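Long-range contact in gifsy-2 prophage ATP-binding sugar transporter-like protein (Salmonella typhimurium LT2, PDB 2PP6), which is of unestablished function but may bind ATP and play a part in sugar transport, and folds into a small antiparallel beta barrel behind a long N-terminal helix: residues M25-E38 / R65-F77. Sequence-based numbering, arbitrary orientation.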
loop_
_atom_site.group_PDB
_atom_site.type_symbol
_atom_site.label_atom_id
_atom_site.label_comp_id
_atom_site.label_asym_id
_atom_site.label_seq_id
_atom_site.Cartn_x
_atom_site.Cartn_y
_atom_site.Cartn_z
HETATM N N MSE A 25 -2.540 -12.454 -19.157
HETATM C CA MSE A 25 -2.919 -13.304 -20.279
HETATM C C MSE A 25 -2.076 -14.556 -20.176
HETATM O O MSE A 25 -0.967 -14.516 -19.634
HETATM C CB MSE A 25 -2.583 -12.670 -21.609
HETATM C CG MSE A 25 -3.424 -11.511 -22.000
HETATM SE SE MSE A 25 -2.932 -11.085 -23.800
HETATM C CE MSE A 25 -1.121 -10.510 -23.476
ATOM N N LYS A 26 -2.594 -15.661 -20.704
ATOM C CA LYS A 26 -1.872 -16.929 -20.696
ATOM C C LYS A 26 -1.127 -16.948 -22.017
ATOM O O LYS A 26 -1.708 -16.782 -23.091
ATOM C CB LYS A 26 -2.857 -18.084 -20.584
ATOM C CG LYS A 26 -2.271 -19.460 -20.818
ATOM C CD LYS A 26 -1.482 -19.946 -19.641
ATOM C CE LYS A 26 -2.010 -21.297 -19.206
ATOM N NZ LYS A 26 -2.041 -22.252 -20.343
ATOM N N VAL A 27 0.170 -17.145 -21.948
ATOM C CA VAL A 27 0.954 -17.064 -23.158
ATOM C C VAL A 27 2.093 -18.069 -23.149
ATOM O O VAL A 27 2.567 -18.465 -22.088
ATOM C CB VAL A 27 1.477 -15.606 -23.279
ATOM C CG1 VAL A 27 2.996 -15.551 -23.180
ATOM C CG2 VAL A 27 0.951 -14.979 -24.522
ATOM N N ASN A 28 2.534 -18.485 -24.329
ATOM C CA ASN A 28 3.613 -19.449 -24.404
ATOM C C ASN A 28 4.888 -18.780 -24.885
ATOM O O ASN A 28 4.908 -18.186 -25.963
ATOM C CB ASN A 28 3.229 -20.601 -25.337
ATOM C CG ASN A 28 4.213 -21.758 -25.271
ATOM O OD1 ASN A 28 5.346 -21.662 -25.760
ATOM N ND2 ASN A 28 3.786 -22.863 -24.656
ATOM N N ILE A 29 5.939 -18.870 -24.068
ATOM C CA ILE A 29 7.245 -18.295 -24.379
ATOM C C ILE A 29 8.279 -19.402 -24.429
ATOM O O ILE A 29 8.519 -20.085 -23.451
ATOM C CB ILE A 29 7.683 -17.277 -23.325
ATOM C CG1 ILE A 29 6.757 -16.051 -23.373
ATOM C CG2 ILE A 29 9.134 -16.896 -23.556
ATOM C CD1 ILE A 29 7.180 -14.900 -22.460
ATOM N N ASN A 30 8.895 -19.567 -25.588
ATOM C CA ASN A 30 9.882 -20.608 -25.795
ATOM C C ASN A 30 9.485 -21.962 -25.207
ATOM O O ASN A 30 10.272 -22.617 -24.537
ATOM C CB ASN A 30 11.236 -20.186 -25.248
ATOM C CG ASN A 30 12.349 -21.000 -25.835
ATOM O OD1 ASN A 30 12.357 -21.257 -27.038
ATOM N ND2 ASN A 30 13.295 -21.414 -25.006
ATOM N N GLY A 31 8.254 -22.380 -25.457
ATOM C CA GLY A 31 7.817 -23.675 -24.967
ATOM C C GLY A 31 7.232 -23.731 -23.574
ATOM O O GLY A 31 6.755 -24.786 -23.173
ATOM N N THR A 32 7.266 -22.624 -22.834
ATOM C CA THR A 32 6.721 -22.597 -21.482
ATOM C C THR A 32 5.526 -21.651 -21.371
ATOM O O THR A 32 5.582 -20.501 -21.810
ATOM C CB THR A 32 7.770 -22.121 -20.452
ATOM O OG1 THR A 32 9.008 -22.813 -20.642
ATOM C CG2 THR A 32 7.280 -22.390 -19.051
ATOM N N ASP A 33 4.450 -22.141 -20.770
ATOM C CA ASP A 33 3.268 -21.320 -20.589
ATOM C C ASP A 33 3.466 -20.403 -19.391
ATOM O O ASP A 33 4.050 -20.803 -18.392
ATOM C CB ASP A 33 2.048 -22.204 -20.399
ATOM C CG ASP A 33 1.749 -23.033 -21.630
ATOM O OD1 ASP A 33 1.815 -22.474 -22.756
ATOM O OD2 ASP A 33 1.443 -24.238 -21.472
ATOM N N CYS A 34 3.003 -19.166 -19.501
ATOM C CA CYS A 34 3.156 -18.200 -18.417
ATOM C C CYS A 34 2.215 -16.999 -18.547
ATOM O O CYS A 34 1.550 -16.827 -19.565
ATOM C CB CYS A 34 4.598 -17.707 -18.373
ATOM S SG CYS A 34 5.129 -16.977 -19.916
ATOM N N ILE A 35 2.168 -16.166 -17.516
ATOM C CA ILE A 35 1.273 -15.020 -17.535
ATOM C C ILE A 35 1.976 -13.717 -17.876
ATOM O O ILE A 35 3.051 -13.377 -17.361
ATOM C CB ILE A 35 0.487 -14.876 -16.179
ATOM C CG1 ILE A 35 -0.730 -15.803 -16.168
ATOM C CG2 ILE A 35 -0.068 -13.456 -16.026
ATOM C CD1 ILE A 35 -0.452 -17.222 -16.471
ATOM N N VAL A 36 1.340 -12.959 -18.743
ATOM C CA VAL A 36 1.945 -11.725 -19.165
ATOM C C VAL A 36 0.874 -10.638 -19.129
ATOM O O VAL A 36 -0.315 -10.931 -19.186
ATOM C CB VAL A 36 2.535 -11.963 -20.590
ATOM C CG1 VAL A 36 1.731 -11.225 -21.644
ATOM C CG2 VAL A 36 4.009 -11.619 -20.599
ATOM N N VAL A 37 1.269 -9.386 -18.993
ATOM C CA VAL A 37 0.270 -8.326 -18.989
ATOM C C VAL A 37 0.681 -7.277 -20.010
ATOM O O VAL A 37 1.835 -6.835 -20.023
ATOM C CB VAL A 37 0.115 -7.683 -17.581
ATOM C CG1 VAL A 37 -0.808 -6.482 -17.651
ATOM C CG2 VAL A 37 -0.459 -8.714 -16.599
ATOM N N GLU A 38 -0.256 -6.906 -20.884
ATOM C CA GLU A 38 0.006 -5.906 -21.908
ATOM C C GLU A 38 0.405 -4.586 -21.264
ATOM O O GLU A 38 -0.170 -4.181 -20.250
ATOM C CB GLU A 38 -1.221 -5.725 -22.795
ATOM C CG GLU A 38 -1.582 -7.012 -23.514
ATOM C CD GLU A 38 -2.127 -6.791 -24.920
ATOM O OE1 GLU A 38 -1.436 -6.137 -25.741
ATOM O OE2 GLU A 38 -3.244 -7.281 -25.206
ATOM N N ARG A 65 14.112 -14.608 -23.593
ATOM C CA ARG A 65 15.334 -14.208 -24.292
ATOM C C ARG A 65 15.100 -13.633 -25.668
ATOM O O ARG A 65 14.091 -13.933 -26.307
ATOM C CB ARG A 65 16.267 -15.398 -24.433
ATOM C CG ARG A 65 17.180 -15.543 -23.259
ATOM C CD ARG A 65 17.318 -16.967 -22.852
ATOM N NE ARG A 65 18.085 -17.062 -21.616
ATOM C CZ ARG A 65 17.938 -18.029 -20.716
ATOM N NH1 ARG A 65 17.043 -18.994 -20.913
ATOM N NH2 ARG A 65 18.687 -18.033 -19.618
ATOM N N ARG A 66 16.023 -12.789 -26.121
ATOM C CA ARG A 66 15.905 -12.237 -27.460
ATOM C C ARG A 66 15.995 -13.468 -28.366
ATOM O O ARG A 66 16.872 -14.308 -28.180
ATOM C CB ARG A 66 17.049 -11.262 -27.732
ATOM C CG ARG A 66 16.899 -9.925 -27.034
ATOM C CD ARG A 66 18.169 -9.530 -26.317
ATOM N NE ARG A 66 19.289 -9.348 -27.230
ATOM C CZ ARG A 66 20.547 -9.661 -26.933
ATOM N NH1 ARG A 66 20.841 -10.180 -25.744
ATOM N NH2 ARG A 66 21.513 -9.447 -27.816
ATOM N N GLY A 67 15.073 -13.598 -29.314
ATOM C CA GLY A 67 15.092 -14.757 -30.189
ATOM C C GLY A 67 13.853 -15.613 -29.985
ATOM O O GLY A 67 13.201 -16.008 -30.964
ATOM N N ASP A 68 13.536 -15.889 -28.711
ATOM C CA ASP A 68 12.362 -16.676 -28.302
ATOM C C ASP A 68 11.116 -16.374 -29.103
ATOM O O ASP A 68 10.822 -15.216 -29.410
ATOM C CB ASP A 68 11.996 -16.406 -26.840
ATOM C CG ASP A 68 12.962 -17.024 -25.860
ATOM O OD1 ASP A 68 13.893 -17.728 -26.301
ATOM O OD2 ASP A 68 12.781 -16.807 -24.644
ATOM N N ARG A 69 10.386 -17.431 -29.437
ATOM C CA ARG A 69 9.139 -17.264 -30.151
ATOM C C ARG A 69 8.103 -17.221 -29.042
ATOM O O ARG A 69 8.185 -17.971 -28.059
ATOM C CB ARG A 69 8.867 -18.421 -31.114
ATOM C CG ARG A 69 8.894 -19.820 -30.527
ATOM C CD ARG A 69 8.569 -20.824 -31.637
ATOM N NE ARG A 69 9.099 -22.168 -31.392
ATOM C CZ ARG A 69 9.152 -23.130 -32.314
ATOM N NH1 ARG A 69 8.705 -22.903 -33.547
ATOM N NH2 ARG A 69 9.658 -24.321 -32.005
ATOM N N VAL A 70 7.141 -16.321 -29.191
ATOM C CA VAL A 70 6.103 -16.139 -28.202
ATOM C C VAL A 70 4.751 -16.287 -28.852
ATOM O O VAL A 70 4.438 -15.535 -29.764
ATOM C CB VAL A 70 6.179 -14.726 -27.610
ATOM C CG1 VAL A 70 5.005 -14.492 -26.669
ATOM C CG2 VAL A 70 7.509 -14.533 -26.913
ATOM N N VAL A 71 3.940 -17.243 -28.407
ATOM C CA VAL A 71 2.611 -17.371 -28.988
ATOM C C VAL A 71 1.654 -16.576 -28.124
ATOM O O VAL A 71 1.441 -16.896 -26.955
ATOM C CB VAL A 71 2.120 -18.812 -29.033
ATOM C CG1 VAL A 71 0.722 -18.842 -29.633
ATOM C CG2 VAL A 71 3.083 -19.665 -29.845
ATOM N N LEU A 72 1.071 -15.538 -28.700
ATOM C CA LEU A 72 0.160 -14.684 -27.956
ATOM C C LEU A 72 -1.114 -14.445 -28.739
ATOM O O LEU A 72 -1.081 -13.997 -29.879
ATOM C CB LEU A 72 0.862 -13.356 -27.637
ATOM C CG LEU A 72 0.035 -12.117 -27.310
ATOM C CD1 LEU A 72 -0.993 -12.441 -26.253
ATOM C CD2 LEU A 72 0.959 -11.030 -26.823
ATOM N N ARG A 73 -2.238 -14.754 -28.116
ATOM C CA ARG A 73 -3.528 -14.596 -28.750
ATOM C C ARG A 73 -3.641 -15.279 -30.118
ATOM O O ARG A 73 -4.346 -14.814 -31.006
ATOM C CB ARG A 73 -3.873 -13.118 -28.836
ATOM C CG ARG A 73 -4.747 -12.708 -27.688
ATOM C CD ARG A 73 -4.889 -11.216 -27.548
ATOM N NE ARG A 73 -5.859 -10.915 -26.500
ATOM C CZ ARG A 73 -6.064 -9.705 -25.994
ATOM N NH1 ARG A 73 -5.355 -8.677 -26.445
ATOM N NH2 ARG A 73 -6.979 -9.525 -25.047
ATOM N N GLY A 74 -2.949 -16.399 -30.274
ATOM C CA GLY A 74 -3.021 -17.134 -31.516
ATOM C C GLY A 74 -1.977 -16.763 -32.539
ATOM O O GLY A 74 -1.873 -17.421 -33.569
ATOM N N SER A 75 -1.195 -15.724 -32.273
ATOM C CA SER A 75 -0.176 -15.304 -33.233
ATOM C C SER A 75 1.223 -15.513 -32.692
ATOM O O SER A 75 1.437 -15.513 -31.480
ATOM C CB SER A 75 -0.375 -13.836 -33.596
ATOM O OG SER A 75 -1.753 -13.503 -33.568
ATOM N N GLU A 76 2.176 -15.690 -33.596
ATOM C CA GLU A 76 3.555 -15.918 -33.199
ATOM C C GLU A 76 4.355 -14.625 -33.263
ATOM O O GLU A 76 4.199 -13.833 -34.178
ATOM C CB GLU A 76 4.190 -16.992 -34.092
ATOM C CG GLU A 76 5.450 -17.616 -33.498
ATOM C CD GLU A 76 5.764 -18.995 -34.068
ATOM O OE1 GLU A 76 6.016 -19.092 -35.289
ATOM O OE2 GLU A 76 5.758 -19.980 -33.290
ATOM N N PHE A 77 5.201 -14.410 -32.267
ATOM C CA PHE A 77 6.018 -13.215 -32.201
ATOM C C PHE A 77 7.444 -13.602 -31.881
ATOM O O PHE A 77 7.740 -14.752 -31.584
ATOM C CB PHE A 77 5.535 -12.266 -31.095
ATOM C CG PHE A 77 4.137 -11.744 -31.284
ATOM C CD1 PHE A 77 3.030 -12.507 -30.907
ATOM C CD2 PHE A 77 3.928 -10.458 -31.775
ATOM C CE1 PHE A 77 1.728 -11.993 -31.006
ATOM C CE2 PHE A 77 2.625 -9.928 -31.881
ATOM C CZ PHE A 77 1.525 -10.698 -31.494
HETATM O O HOH W 1 -2.896 -15.526 -25.177
HETATM O O HOH W 2 6.954 -20.451 -27.762
#
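Asn28 and Val71 face each other as an antiparallel hydrogen-bonded pair, joining strand 25-29 to strand 69-72. Val71 N gives the shorter bond, 2.8 Å to Asn28 O, and Asn28 N returns one to Val71 O. At the turn, Asn30 N adds a nearly straight bond to Arg69 O (3.0 Å). One water carries the ladder past its last direct bond, linking Lys26 O to Arg73 N; a second ties Asn28 OD1 to Arg69 O, which holds two partners. The Asn28 amide suits its partly exposed site, its ND2 also binding Asp33 OD1.

Ile29, Val70, Val27 and Leu72 are buried and apolar, as suits a barrel interior; Met25, partly exposed, borders them. Ile29 and Val70, a non-hydrogen-bonded pair, run alongside each other into the barrel, Ile29 CG1 3.9 Å from Val70 CG2. Val27 CG2 reaches Leu72 CB (3.5 Å), and the selenomethionine Met25, bent at chi3 (-66°), lays its CE against Leu72 CD1.

The extended Arg73 chain carries NH1 to a salt bridge with Glu38 OE2 (2.8 Å), its guanidinium plane turned 76° from the carboxylate; Met25 SE sits above one guanidinium face, displaced toward its rim. At the far end the Asn30 amide stacks on the Asp68 carboxylate, planes 8° apart.

The segments contain two beta hairpins, each with a type I' turn, whose first strands pair and close the six-stranded barrel. Asn30 tolerates the left-handed bend; Gly31 and Gly74 follow where a side chain would press on the preceding carbonyl O. Inside the barrel, Ile29 meets Val57 and Leu91, and Val70 meets Leu93, from strands 53-57 and 88-95.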